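Local coordinates for protein tannase (Fusobacterium nucleatum subsp. nucleatum ATCC 25586, PDB 6YQ4) that hydrolyses gallotannins as a bacterial tannase, probably through an alpha/beta-hydrolase serine mechanism, and carries a bound magnesium ion, at residues K26-A31 with I53-F58; D13-K18 with R30-I35; V226-R231 with Q254-N259; D348-P353 with D444-L449. One frame throughout, in Å; residues are numbered along the deposited sequence. Where two conformers were deposited one is given.

Contact 1: residues K26-A31 with I53-F58; sequences KIKYRA and IPEEYF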
loop_
_atom_site.group_PDB
_atom_site.type_symbol
_atom_site.label_atom_id
_atom_site.label_comp_id
_atom_site.label_asym_id
_atom_site.label_seq_id
_atom_site.Cartn_x
_atom_site.Cartn_y
_atom_site.Cartn_z
ATOM N N LYS A 26 11.822 -27.831 -10.836
ATOM C CA LYS A 26 12.703 -27.540 -9.705
ATOM C C LYS A 26 13.328 -26.161 -9.910
ATOM O O LYS A 26 14.181 -25.981 -10.787
ATOM C CB LYS A 26 13.781 -28.615 -9.549
ATOM C CG LYS A 26 13.399 -29.772 -8.604
ATOM C CD LYS A 26 14.383 -30.938 -8.690
ATOM C CE LYS A 26 15.731 -30.551 -8.127
ATOM N NZ LYS A 26 16.833 -31.336 -8.739
ATOM N N ILE A 27 12.901 -25.187 -9.111
ATOM C CA ILE A 27 13.511 -23.862 -9.108
ATOM C C ILE A 27 14.663 -23.894 -8.107
ATOM O O ILE A 27 14.444 -23.985 -6.899
ATOM C CB ILE A 27 12.489 -22.772 -8.760
ATOM C CG1 ILE A 27 11.252 -22.899 -9.649
ATOM C CG2 ILE A 27 13.113 -21.378 -8.869
ATOM C CD1 ILE A 27 10.130 -22.016 -9.231
ATOM N N LYS A 28 15.893 -23.862 -8.609
ATOM C CA LYS A 28 17.083 -23.771 -7.773
ATOM C C LYS A 28 17.557 -22.322 -7.721
ATOM O O LYS A 28 17.544 -21.611 -8.735
ATOM C CB LYS A 28 18.197 -24.678 -8.305
ATOM C CG LYS A 28 17.866 -26.169 -8.233
ATOM C CD LYS A 28 18.997 -27.053 -8.740
ATOM C CE LYS A 28 20.325 -26.706 -8.078
ATOM N NZ LYS A 28 21.229 -27.908 -7.988
ATOM N N TYR A 29 17.964 -21.884 -6.533
ATOM C CA TYR A 29 18.388 -20.505 -6.337
ATOM C C TYR A 29 19.432 -20.459 -5.228
ATOM O O TYR A 29 19.618 -21.418 -4.472
ATOM C CB TYR A 29 17.195 -19.585 -6.013
ATOM C CG TYR A 29 16.430 -19.998 -4.772
ATOM C CD1 TYR A 29 16.724 -19.442 -3.529
ATOM C CD2 TYR A 29 15.432 -20.963 -4.840
ATOM C CE1 TYR A 29 16.034 -19.821 -2.399
ATOM C CE2 TYR A 29 14.740 -21.355 -3.712
ATOM C CZ TYR A 29 15.045 -20.782 -2.492
ATOM O OH TYR A 29 14.360 -21.175 -1.363
ATOM N N ARG A 30 20.122 -19.328 -5.145
ATOM C CA ARG A 30 21.099 -19.068 -4.097
ATOM C C ARG A 30 20.534 -18.024 -3.145
ATOM O O ARG A 30 20.189 -16.915 -3.569
ATOM C CB ARG A 30 22.417 -18.582 -4.686
ATOM C CG ARG A 30 23.223 -19.666 -5.303
ATOM C CD ARG A 30 24.573 -19.151 -5.794
ATOM N NE ARG A 30 25.134 -20.126 -6.717
ATOM C CZ ARG A 30 26.414 -20.197 -7.045
ATOM N NH1 ARG A 30 26.816 -21.142 -7.886
ATOM N NH2 ARG A 30 27.279 -19.326 -6.531
ATOM N N ALA A 31 20.475 -18.367 -1.866
ATOM C CA ALA A 31 19.856 -17.528 -0.851
ATOM C C ALA A 31 20.928 -16.785 -0.069
ATOM O O ALA A 31 21.853 -17.410 0.461
ATOM C CB ALA A 31 19.003 -18.371 0.101
ATOM N N ILE A 53 18.713 -15.270 -5.736
ATOM C CA ILE A 53 19.154 -15.153 -7.123
ATOM C C ILE A 53 19.050 -16.511 -7.813
ATOM O O ILE A 53 19.536 -17.518 -7.267
ATOM C CB ILE A 53 20.586 -14.611 -7.191
ATOM C CG1 ILE A 53 20.712 -13.362 -6.321
ATOM C CG2 ILE A 53 21.012 -14.367 -8.653
ATOM C CD1 ILE A 53 22.031 -12.640 -6.518
ATOM N N PRO A 54 18.436 -16.593 -8.996
ATOM C CA PRO A 54 18.376 -17.881 -9.701
ATOM C C PRO A 54 19.758 -18.480 -9.943
ATOM O O PRO A 54 20.741 -17.774 -10.190
ATOM C CB PRO A 54 17.671 -17.533 -11.014
ATOM C CG PRO A 54 16.829 -16.336 -10.671
ATOM C CD PRO A 54 17.666 -15.545 -9.692
ATOM N N GLU A 55 19.821 -19.814 -9.848
ATOM C CA GLU A 55 21.083 -20.527 -9.993
ATOM C C GLU A 55 21.652 -20.387 -11.398
ATOM O O GLU A 55 22.875 -20.434 -11.579
ATOM C CB GLU A 55 20.876 -22.002 -9.611
ATOM C CG GLU A 55 22.102 -22.928 -9.728
ATOM C CD GLU A 55 23.262 -22.565 -8.808
ATOM O OE1 GLU A 55 23.102 -21.684 -7.944
ATOM O OE2 GLU A 55 24.348 -23.167 -8.951
ATOM N N GLU A 56 20.786 -20.210 -12.400
ATOM C CA GLU A 56 21.240 -19.988 -13.772
ATOM C C GLU A 56 22.235 -18.839 -13.872
ATOM O O GLU A 56 23.140 -18.874 -14.711
ATOM C CB GLU A 56 20.039 -19.697 -14.683
ATOM C CG GLU A 56 19.207 -20.916 -15.058
ATOM C CD GLU A 56 18.239 -21.360 -13.961
ATOM O OE1 GLU A 56 17.471 -22.310 -14.223
ATOM O OE2 GLU A 56 18.240 -20.769 -12.854
ATOM N N TYR A 57 22.079 -17.812 -13.035
ATOM C CA TYR A 57 22.857 -16.582 -13.127
ATOM C C TYR A 57 24.270 -16.725 -12.573
ATOM O O TYR A 57 25.027 -15.740 -12.576
ATOM C CB TYR A 57 22.105 -15.462 -12.415
ATOM C CG TYR A 57 20.791 -15.115 -13.099
ATOM C CD1 TYR A 57 20.498 -15.596 -14.373
ATOM C CD2 TYR A 57 19.853 -14.309 -12.475
ATOM C CE1 TYR A 57 19.304 -15.290 -14.994
ATOM C CE2 TYR A 57 18.661 -13.988 -13.094
ATOM C CZ TYR A 57 18.391 -14.483 -14.350
ATOM O OH TYR A 57 17.199 -14.161 -14.955
ATOM N N PHE A 58 24.633 -17.925 -12.107
ATOM C CA PHE A 58 25.994 -18.269 -11.722
ATOM C C PHE A 58 26.620 -19.290 -12.663
ATOM O O PHE A 58 27.758 -19.710 -12.445
ATOM C CB PHE A 58 26.011 -18.783 -10.278
ATOM C CG PHE A 58 25.444 -17.802 -9.302
ATOM C CD1 PHE A 58 26.258 -16.855 -8.700
ATOM C CD2 PHE A 58 24.083 -17.799 -9.013
ATOM C CE1 PHE A 58 25.729 -15.931 -7.816
ATOM C CE2 PHE A 58 23.546 -16.879 -8.125
ATOM C CZ PHE A 58 24.375 -15.951 -7.521
HETATM O O HOH W 1 15.873 -20.916 -11.264
#
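Arg30 NE donates to Glu55 OE1 at 2.8 Å in a salt bridge. The oxygen is met on its syn side, somewhat out of the carboxylate plane, but close to the guanidinium plane. A weak bond runs from Arg30 NH1 to Glu55 OE2 at 3.4 Å. Glu55 is bent at chi2 (63°), which turns its carboxylate back to the edge of the guanidinium. The two backbones also pair. Arg30 N gives to Ile53 O at 2.8 Å, and Ile53 N gives to Arg30 O. Glu55 N donates to Lys28 O at 3.1 Å. A water donates to Lys28 O and to Glu56 OE2. The guanidinium stacks flat on the Phe58 ring in a cation-pi contact, planes 1° and centres 3.9 Å apart. Arg30 CD adds a CH-pi contact over the same ring. Thus salt bridge and stack fix the guanidinium at its edge and on one face. This is the open end of the antiparallel beta hairpin of strands 26-36 and 48-54, where the latter runs into a 3-10 turn.

Contact 2: residues D13-K18 with R30-I35; sequences DKYISK and RAYENI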
loop_
_atom_site.group_PDB
_atom_site.type_symbol
_atom_site.label_atom_id
_atom_site.label_comp_id
_atom_site.label_asym_id
_atom_site.label_seq_id
_atom_site.Cartn_x
_atom_site.Cartn_y
_atom_site.Cartn_z
ATOM N N ASP A 13 29.748 -14.869 -2.411
ATOM C CA ASP A 13 30.212 -16.185 -2.002
ATOM C C ASP A 13 29.514 -16.718 -0.756
ATOM O O ASP A 13 29.632 -17.914 -0.478
ATOM C CB ASP A 13 31.727 -16.161 -1.762
ATOM C CG ASP A 13 32.516 -16.034 -3.051
ATOM O OD1 ASP A 13 33.744 -15.761 -2.989
ATOM O OD2 ASP A 13 31.900 -16.213 -4.127
ATOM N N LYS A 14 28.790 -15.877 -0.007
ATOM C CA LYS A 14 28.158 -16.287 1.255
ATOM C C LYS A 14 26.675 -16.544 0.996
ATOM O O LYS A 14 25.828 -15.683 1.223
ATOM C CB LYS A 14 28.362 -15.240 2.349
ATOM C CG LYS A 14 27.595 -15.525 3.658
ATOM C CD LYS A 14 27.871 -16.934 4.208
ATOM C CE LYS A 14 26.596 -17.622 4.701
ATOM N NZ LYS A 14 26.753 -19.109 4.758
ATOM N N TYR A 15 26.360 -17.755 0.551
ATOM C CA TYR A 15 24.995 -18.122 0.207
ATOM C C TYR A 15 24.732 -19.560 0.624
ATOM O O TYR A 15 25.661 -20.333 0.860
ATOM C CB TYR A 15 24.740 -17.992 -1.301
ATOM C CG TYR A 15 25.586 -18.952 -2.127
ATOM C CD1 TYR A 15 25.121 -20.228 -2.460
ATOM C CD2 TYR A 15 26.849 -18.582 -2.574
ATOM C CE1 TYR A 15 25.887 -21.091 -3.224
ATOM C CE2 TYR A 15 27.624 -19.447 -3.322
ATOM C CZ TYR A 15 27.139 -20.696 -3.643
ATOM O OH TYR A 15 27.922 -21.547 -4.395
ATOM N N ILE A 16 23.452 -19.921 0.678
ATOM C CA ILE A 16 23.033 -21.314 0.787
ATOM C C ILE A 16 22.294 -21.689 -0.490
ATOM O O ILE A 16 21.487 -20.908 -1.004
ATOM C CB ILE A 16 22.149 -21.568 2.025
ATOM C CG1 ILE A 16 22.875 -21.160 3.311
ATOM C CG2 ILE A 16 21.744 -23.043 2.105
ATOM C CD1 ILE A 16 21.942 -21.096 4.527
ATOM N N SER A 17 22.578 -22.885 -1.004
ATOM C CA SER A 17 21.858 -23.421 -2.153
ATOM C C SER A 17 20.529 -23.993 -1.686
ATOM O O SER A 17 20.501 -24.912 -0.857
ATOM C CB SER A 17 22.677 -24.504 -2.845
ATOM O OG SER A 17 23.784 -23.950 -3.518
ATOM N N LYS A 18 19.432 -23.458 -2.216
ATOM C CA LYS A 18 18.096 -23.921 -1.877
ATOM C C LYS A 18 17.352 -24.264 -3.164
ATOM O O LYS A 18 17.870 -24.089 -4.273
ATOM C CB LYS A 18 17.346 -22.872 -1.038
ATOM C CG LYS A 18 17.994 -22.624 0.326
ATOM C CD LYS A 18 17.288 -21.564 1.150
ATOM C CE LYS A 18 17.800 -21.618 2.603
ATOM N NZ LYS A 18 16.783 -21.181 3.629
ATOM N N ARG A 30 20.122 -19.328 -5.145
ATOM C CA ARG A 30 21.099 -19.068 -4.097
ATOM C C ARG A 30 20.534 -18.024 -3.145
ATOM O O ARG A 30 20.189 -16.915 -3.569
ATOM C CB ARG A 30 22.417 -18.582 -4.686
ATOM C CG ARG A 30 23.223 -19.666 -5.303
ATOM C CD ARG A 30 24.573 -19.151 -5.794
ATOM N NE ARG A 30 25.134 -20.126 -6.717
ATOM C CZ ARG A 30 26.414 -20.197 -7.045
ATOM N NH1 ARG A 30 26.816 -21.142 -7.886
ATOM N NH2 ARG A 30 27.279 -19.326 -6.531
ATOM N N ALA A 31 20.475 -18.367 -1.866
ATOM C CA ALA A 31 19.856 -17.528 -0.851
ATOM C C ALA A 31 20.928 -16.785 -0.069
ATOM O O ALA A 31 21.853 -17.410 0.461
ATOM C CB ALA A 31 19.003 -18.371 0.101
ATOM N N TYR A 32 20.796 -15.457 -0.000
ATOM C CA TYR A 32 21.636 -14.589 0.831
ATOM C C TYR A 32 20.743 -14.003 1.928
ATOM O O TYR A 32 20.115 -12.962 1.757
ATOM C CB TYR A 32 22.282 -13.511 -0.004
ATOM C CG TYR A 32 23.025 -14.045 -1.204
ATOM C CD1 TYR A 32 24.421 -14.136 -1.197
ATOM C CD2 TYR A 32 22.340 -14.455 -2.352
ATOM C CE1 TYR A 32 25.118 -14.619 -2.307
ATOM C CE2 TYR A 32 23.036 -14.959 -3.461
ATOM C CZ TYR A 32 24.417 -15.027 -3.431
ATOM O OH TYR A 32 25.099 -15.514 -4.529
ATOM N N GLU A 33 20.687 -14.676 3.067
ATOM C CA GLU A 33 19.622 -14.418 4.016
ATOM C C GLU A 33 20.053 -13.447 5.108
ATOM O O GLU A 33 21.196 -13.478 5.574
ATOM C CB GLU A 33 19.120 -15.729 4.616
ATOM C CG GLU A 33 18.187 -16.471 3.673
ATOM C CD GLU A 33 18.333 -17.983 3.748
ATOM O OE1 GLU A 33 19.434 -18.475 4.103
ATOM O OE2 GLU A 33 17.341 -18.677 3.428
ATOM N N ASN A 34 19.122 -12.564 5.466
ATOM C CA ASN A 34 19.187 -11.654 6.611
ATOM C C ASN A 34 20.464 -10.816 6.622
ATOM O O ASN A 34 21.225 -10.794 7.582
ATOM C CB ASN A 34 18.983 -12.422 7.919
ATOM C CG ASN A 34 17.742 -13.307 7.866
ATOM O OD1 ASN A 34 17.831 -14.524 7.670
ATOM N ND2 ASN A 34 16.565 -12.678 7.963
ATOM N N ILE A 35 20.636 -10.085 5.529
ATOM C CA ILE A 35 21.684 -9.083 5.379
ATOM C C ILE A 35 21.246 -7.789 6.062
ATOM O O ILE A 35 20.197 -7.226 5.732
ATOM C CB ILE A 35 21.969 -8.831 3.895
ATOM C CG1 ILE A 35 22.601 -10.068 3.250
ATOM C CG2 ILE A 35 22.803 -7.567 3.735
ATOM C CD1 ILE A 35 22.129 -10.325 1.856
#
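Tyr15 packs against Arg30 and Tyr32: its ring meets Arg30 and its CB meets Tyr32. This is the dense part of the contact. Arg30 CD lies over the centre of the Tyr15 ring, 3.5 Å from its centroid. The guanidinium continues outward along the ring toward OH, stacked on it with the planes 20° apart. Its polar edge is taken by Glu55. Tyr15 CG sits between the backbone N and the carbonyl carbon (chi1 64°), which turns the ring across the extended Arg30 chain. Tyr15 CB rests over one face of Tyr32, 3.5 Å from CE1 of Tyr32. The two side chains run side by side in the same direction, with their ring planes at 51°. Tyr32 OH is hydrogen-bonded to Pro12 O. Ile16 and Ala31 form an antiparallel hydrogen-bonded pair, with Ala31 N to Ile16 O at 2.9 Å and Ile16 N to Ala31 O at 3.0 Å.

The face carrying Ile16 and Ala31 is the solvent side and is thinly packed. There Lys18 stretches past Ala31 CB, and its NZ forms a salt bridge with Glu33 OE2 at 2.6 Å, on the syn lone pair. CD1 of the exposed Ile16 touches Glu33 OE1 at 3.7 Å.

Strand 16-21 is the outermost strand of the large mixed sheet within this chain. Strand 26-36 lies between it and strand 48-54, whose Tyr52 and Ile53 touch Ala31 and Tyr32.

Contact 3: residues V226-R231 with Q254-N259; sequences VNSYSR and QGNLTN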
loop_
_atom_site.group_PDB
_atom_site.type_symbol
_atom_site.label_atom_id
_atom_site.label_comp_id
_atom_site.label_asym_id
_atom_site.label_seq_id
_atom_site.Cartn_x
_atom_site.Cartn_y
_atom_site.Cartn_z
ATOM N N VAL A 226 -24.960 4.489 5.368
ATOM C CA VAL A 226 -24.841 3.071 5.687
ATOM C C VAL A 226 -24.554 2.998 7.185
ATOM O O VAL A 226 -23.418 3.171 7.622
ATOM C CB VAL A 226 -23.751 2.394 4.851
ATOM C CG1 VAL A 226 -23.793 0.862 5.030
ATOM C CG2 VAL A 226 -23.892 2.788 3.372
ATOM N N ASN A 227 -25.593 2.768 7.977
ATOM C CA ASN A 227 -25.530 2.965 9.421
ATOM C C ASN A 227 -25.426 1.665 10.213
ATOM O O ASN A 227 -25.448 1.702 11.447
ATOM C CB ASN A 227 -26.743 3.767 9.889
ATOM C CG ASN A 227 -26.720 5.191 9.368
ATOM O OD1 ASN A 227 -25.647 5.759 9.131
ATOM N ND2 ASN A 227 -27.894 5.770 9.179
ATOM N N SER A 228 -25.299 0.529 9.546
ATOM C CA SER A 228 -25.021 -0.738 10.209
ATOM C C SER A 228 -23.718 -1.288 9.647
ATOM O O SER A 228 -23.539 -1.318 8.424
ATOM C CB SER A 228 -26.166 -1.724 9.993
ATOM O OG SER A 228 -26.068 -2.293 8.702
ATOM N N TYR A 229 -22.801 -1.690 10.525
ATOM C CA TYR A 229 -21.467 -2.114 10.122
ATOM C C TYR A 229 -21.241 -3.590 10.439
ATOM O O TYR A 229 -22.013 -4.225 11.169
ATOM C CB TYR A 229 -20.382 -1.265 10.807
ATOM C CG TYR A 229 -20.457 -1.290 12.336
ATOM C CD1 TYR A 229 -21.268 -0.402 13.027
ATOM C CD2 TYR A 229 -19.721 -2.211 13.078
ATOM C CE1 TYR A 229 -21.348 -0.430 14.410
ATOM C CE2 TYR A 229 -19.788 -2.243 14.453
ATOM C CZ TYR A 229 -20.604 -1.352 15.115
ATOM O OH TYR A 229 -20.678 -1.390 16.485
ATOM N N SER A 230 -20.164 -4.131 9.861
ATOM C CA SER A 230 -19.588 -5.409 10.270
ATOM C C SER A 230 -18.171 -5.499 9.729
ATOM O O SER A 230 -17.916 -5.158 8.575
ATOM C CB SER A 230 -20.406 -6.617 9.809
ATOM O OG SER A 230 -20.680 -6.557 8.431
ATOM N N ARG A 231 -17.264 -5.969 10.574
ATOM C CA ARG A 231 -15.834 -5.918 10.312
ATOM C C ARG A 231 -15.153 -6.932 11.213
ATOM O O ARG A 231 -15.692 -7.340 12.249
ATOM C CB ARG A 231 -15.262 -4.519 10.581
ATOM C CG ARG A 231 -15.449 -4.043 12.064
ATOM C CD ARG A 231 -14.804 -2.663 12.292
ATOM N NE ARG A 231 -15.220 -2.029 13.543
ATOM C CZ ARG A 231 -16.218 -1.153 13.670
ATOM N NH1 ARG A 231 -16.933 -0.797 12.618
ATOM N NH2 ARG A 231 -16.512 -0.642 14.862
ATOM N N GLN A 254 -20.285 -6.421 14.943
ATOM C CA GLN A 254 -21.319 -5.796 14.138
ATOM C C GLN A 254 -22.285 -5.056 15.047
ATOM O O GLN A 254 -22.476 -5.414 16.214
ATOM C CB GLN A 254 -22.083 -6.812 13.285
ATOM C CG GLN A 254 -22.479 -8.083 14.020
ATOM C CD GLN A 254 -21.316 -9.040 14.203
ATOM O OE1 GLN A 254 -20.497 -9.206 13.308
ATOM N NE2 GLN A 254 -21.239 -9.669 15.369
ATOM N N GLY A 255 -22.897 -4.027 14.486
ATOM C CA GLY A 255 -23.837 -3.220 15.228
ATOM C C GLY A 255 -24.332 -2.091 14.354
ATOM O O GLY A 255 -24.190 -2.132 13.135
ATOM N N ASN A 256 -24.898 -1.074 14.998
ATOM C CA ASN A 256 -25.461 0.094 14.340
ATOM C C ASN A 256 -24.781 1.362 14.843
ATOM O O ASN A 256 -24.580 1.531 16.048
ATOM C CB ASN A 256 -26.968 0.176 14.591
ATOM C CG ASN A 256 -27.714 -1.020 14.036
ATOM O OD1 ASN A 256 -28.363 -1.759 14.772
ATOM N ND2 ASN A 256 -27.629 -1.212 12.726
ATOM N N LEU A 257 -24.449 2.258 13.917
ATOM C CA LEU A 257 -23.837 3.532 14.274
ATOM C C LEU A 257 -24.681 4.295 15.294
ATOM O O LEU A 257 -25.901 4.412 15.150
ATOM C CB LEU A 257 -23.644 4.391 13.021
ATOM C CG LEU A 257 -22.603 4.032 11.953
ATOM C CD1 LEU A 257 -22.401 5.206 10.947
ATOM C CD2 LEU A 257 -21.292 3.636 12.601
ATOM N N THR A 258 -24.022 4.833 16.317
ATOM C CA THR A 258 -24.725 5.671 17.269
ATOM C C THR A 258 -25.115 6.992 16.612
ATOM O O THR A 258 -24.679 7.324 15.505
ATOM C CB THR A 258 -23.864 5.940 18.495
ATOM O OG1 THR A 258 -22.722 6.704 18.093
ATOM C CG2 THR A 258 -23.416 4.633 19.102
ATOM N N ASN A 259 -25.944 7.763 17.320
ATOM C CA ASN A 259 -26.392 9.032 16.761
ATOM C C ASN A 259 -25.236 10.007 16.579
ATOM O O ASN A 259 -25.204 10.757 15.596
ATOM C CB ASN A 259 -27.475 9.635 17.638
ATOM C CG ASN A 259 -28.852 9.256 17.167
ATOM O OD1 ASN A 259 -29.068 9.030 15.972
ATOM N ND2 ASN A 259 -29.796 9.197 18.089
#
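Tyr229 and Gly255 pair within a small two-stranded antiparallel sheet, made by strands 228-232 and 252-256. Tyr229 N donates to Gly255 O at 3.0 Å, and the return bond from Gly255 N to Tyr229 O is weak at 3.4 Å. Past the end of the ladder, Leu257 N gives a shorter bond to Asn227 O, 2.7 Å. The Tyr229 ring folds back over the Gly255 backbone. Its CG lies between the backbone N and the carbonyl carbon (chi1 57°), which turns the ring across to the other strand. Gly255 CA makes a CH-pi contact over a ring face, 4.1 Å from the centroid. The side chains of Ser228, Ser230, Gln254 and Asn256 share the other face of the sheet. Ser230 CB meets Gln254 CB at 3.9 Å.

Further out, Leu257 is buried against Ile262 of helix 259-279 and against Arg349 and Pro353. Thr258 is the N-cap of that helix. Strand 228-232 is held from its other edge by backbone bonds of Ser228 and Ser230 to Arg349. Arg231 NH1 bonds to Met350 O and Ser352 OG. On the Leu257 side chain, CD2 touches Tyr229 CD1 at 4.1 Å, while CD1 lies 3.8 Å from Asn227 OD1.

Contact 4: residues D348-P353 with D444-L449; sequences DRMKSP and DKDTSL. With GOL (glycerol), chain D.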
loop_
_atom_site.group_PDB
_atom_site.type_symbol
_atom_site.label_atom_id
_atom_site.label_comp_id
_atom_site.label_asym_id
_atom_site.label_seq_id
_atom_site.Cartn_x
_atom_site.Cartn_y
_atom_site.Cartn_z
ATOM N N ASP A 348 -22.950 -4.154 4.226
ATOM C CA ASP A 348 -22.758 -3.386 5.451
ATOM C C ASP A 348 -21.456 -2.615 5.354
ATOM O O ASP A 348 -20.495 -3.075 4.749
ATOM C CB ASP A 348 -22.678 -4.296 6.673
ATOM C CG ASP A 348 -24.024 -4.661 7.229
ATOM O OD1 ASP A 348 -25.059 -4.054 6.876
ATOM O OD2 ASP A 348 -24.032 -5.589 8.040
ATOM N N ARG A 349 -21.412 -1.446 5.969
ATOM C CA ARG A 349 -20.165 -0.701 6.051
ATOM C C ARG A 349 -19.179 -1.468 6.927
ATOM O O ARG A 349 -19.571 -2.293 7.744
ATOM C CB ARG A 349 -20.420 0.713 6.603
ATOM C CG ARG A 349 -19.674 1.079 7.891
ATOM C CD ARG A 349 -20.391 2.138 8.752
ATOM N NE ARG A 349 -20.963 3.259 8.002
ATOM C CZ ARG A 349 -20.432 4.480 7.925
ATOM N NH1 ARG A 349 -21.038 5.421 7.217
ATOM N NH2 ARG A 349 -19.289 4.765 8.541
ATOM N N MET A 350 -17.890 -1.194 6.745
ATOM C CA MET A 350 -16.864 -1.844 7.554
ATOM C C MET A 350 -16.409 -0.980 8.730
ATOM O O MET A 350 -16.730 -1.262 9.882
ATOM C CB MET A 350 -15.667 -2.192 6.692
ATOM C CG MET A 350 -14.806 -3.249 7.309
ATOM S SD MET A 350 -13.205 -3.365 6.538
ATOM C CE MET A 350 -12.123 -3.465 7.973
ATOM N N LYS A 351 -15.637 0.059 8.459
ATOM C CA LYS A 351 -15.122 0.881 9.537
ATOM C C LYS A 351 -16.168 1.906 9.964
ATOM O O LYS A 351 -17.054 2.284 9.196
ATOM C CB LYS A 351 -13.828 1.572 9.099
ATOM C CG LYS A 351 -12.775 0.602 8.590
ATOM C CD LYS A 351 -11.385 1.199 8.594
ATOM C CE LYS A 351 -10.369 0.137 8.222
ATOM N NZ LYS A 351 -9.044 0.725 7.807
ATOM N N SER A 352 -16.063 2.346 11.221
ATOM C CA SER A 352 -16.930 3.355 11.803
ATOM C C SER A 352 -16.250 4.722 11.804
ATOM O O SER A 352 -15.031 4.811 11.962
ATOM C CB SER A 352 -17.317 2.974 13.234
ATOM O OG SER A 352 -17.772 1.638 13.266
ATOM N N PRO A 353 -17.022 5.800 11.676
ATOM C CA PRO A 353 -16.430 7.128 11.486
ATOM C C PRO A 353 -15.965 7.732 12.799
ATOM O O PRO A 353 -16.690 7.682 13.802
ATOM C CB PRO A 353 -17.594 7.939 10.892
ATOM C CG PRO A 353 -18.811 7.325 11.522
ATOM C CD PRO A 353 -18.493 5.864 11.796
ATOM N N ASP A 444 -13.916 -4.055 -1.537
ATOM C CA ASP A 444 -12.938 -3.689 -0.515
ATOM C C ASP A 444 -13.406 -2.430 0.208
ATOM O O ASP A 444 -13.444 -1.339 -0.375
ATOM C CB ASP A 444 -11.571 -3.470 -1.158
ATOM C CG ASP A 444 -10.449 -3.285 -0.142
ATOM O OD1 ASP A 444 -10.700 -2.836 1.002
ATOM O OD2 ASP A 444 -9.297 -3.609 -0.502
ATOM N N LYS A 445 -13.734 -2.566 1.490
ATOM C CA LYS A 445 -14.197 -1.426 2.263
ATOM C C LYS A 445 -13.235 -1.079 3.388
ATOM O O LYS A 445 -13.614 -0.366 4.315
ATOM C CB LYS A 445 -15.595 -1.683 2.804
ATOM C CG LYS A 445 -16.610 -1.931 1.696
ATOM C CD LYS A 445 -18.006 -2.170 2.289
ATOM C CE LYS A 445 -19.030 -2.404 1.199
ATOM N NZ LYS A 445 -20.196 -3.149 1.748
ATOM N N ASP A 446 -11.977 -1.528 3.295
ATOM C CA ASP A 446 -10.987 -1.100 4.277
ATOM C C ASP A 446 -10.614 0.350 4.076
ATOM O O ASP A 446 -10.219 1.026 5.033
ATOM C CB ASP A 446 -9.747 -1.983 4.215
ATOM C CG ASP A 446 -9.939 -3.308 4.978
ATOM O OD1 ASP A 446 -10.827 -4.117 4.606
ATOM O OD2 ASP A 446 -9.199 -3.533 5.952
ATOM N N THR A 447 -10.727 0.834 2.841
ATOM C CA THR A 447 -10.619 2.250 2.542
ATOM C C THR A 447 -11.557 2.556 1.385
ATOM O O THR A 447 -12.038 1.656 0.695
ATOM C CB THR A 447 -9.184 2.678 2.202
ATOM O OG1 THR A 447 -9.131 4.102 2.124
ATOM C CG2 THR A 447 -8.719 2.089 0.879
ATOM N N SER A 448 -11.848 3.833 1.220
ATOM C CA SER A 448 -12.679 4.284 0.118
ATOM C C SER A 448 -11.997 4.023 -1.224
ATOM O O SER A 448 -10.806 4.282 -1.384
ATOM C CB SER A 448 -12.949 5.773 0.287
ATOM O OG SER A 448 -13.953 6.196 -0.595
ATOM N N LEU A 449 -12.755 3.508 -2.201
ATOM C CA LEU A 449 -12.222 3.417 -3.564
ATOM C C LEU A 449 -11.814 4.790 -4.113
ATOM O O LEU A 449 -11.004 4.873 -5.044
ATOM C CB LEU A 449 -13.260 2.774 -4.491
ATOM C CG LEU A 449 -12.928 2.634 -5.978
ATOM C CD1 LEU A 449 -11.835 1.596 -6.190
ATOM C CD2 LEU A 449 -14.159 2.252 -6.756
HETATM C C1 GOL D . -3.971 -0.843 7.358
HETATM O O1 GOL D . -3.324 0.047 8.222
HETATM C C2 GOL D . -5.410 -1.047 7.976
HETATM O O2 GOL D . -6.200 0.107 7.944
HETATM C C3 GOL D . -6.088 -2.197 7.206
HETATM O O3 GOL D . -7.459 -1.826 7.124
#
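With chi1 at -160°, Met350 sends its chain toward Asp446, and SD ends 3.2 Å from Asp446 OD1. Lys351 instead has CG anti to the carbonyl carbon (chi1 -55°). Its extended chain brings NZ to Asp446 O at 3.0 Å, in the carbonyl plane and on a lone pair. Lys445, also extended, reaches back so that NZ meets Asp348 O at 3.0 Å from above the carbonyl plane. One lysine from each loop thus bonds to a backbone carbonyl of the other. Met350 CB packs on Lys445 CB at 3.9 Å between them. A glycerol, probably from the crystallisation liquor, takes bonds from Lys351 NZ at O2 (2.9 Å) and O3, and gives O3 to Asp446 OD2 at 2.7 Å. Asp446 OD2 also forms a salt bridge with Arg246. Asp444 OD1 accepts from Asp446 N, an Asx turn. Asp444 OD2 is hydrogen-bonded to His476 ND1, consistent with the acid of a Ser166-His476-Asp444 catalytic triad in an alpha/beta hydrolase.

Contacts 1 and 2 share Arg30 and Ala31 on strand 26-36. Their centres are about 10 Å apart. Together they join strands 16-21, 26-36 and 48-54, three consecutive antiparallel strands at one end of the large mixed sheet. Ile53 lies near Met153 of the magnesium site there. Contacts 3 and 4 lie on the opposite side of the chain's centre, with their own centres about 11 Å apart. They touch through Arg349, Ser352 and Asp348. About 42 Å separates the centres of contacts 1 and 4. Along the chain, contacts 1 and 2 close before contact 3 opens, and contact 4 follows. The magnesium end and the probable triad loop are therefore well separated.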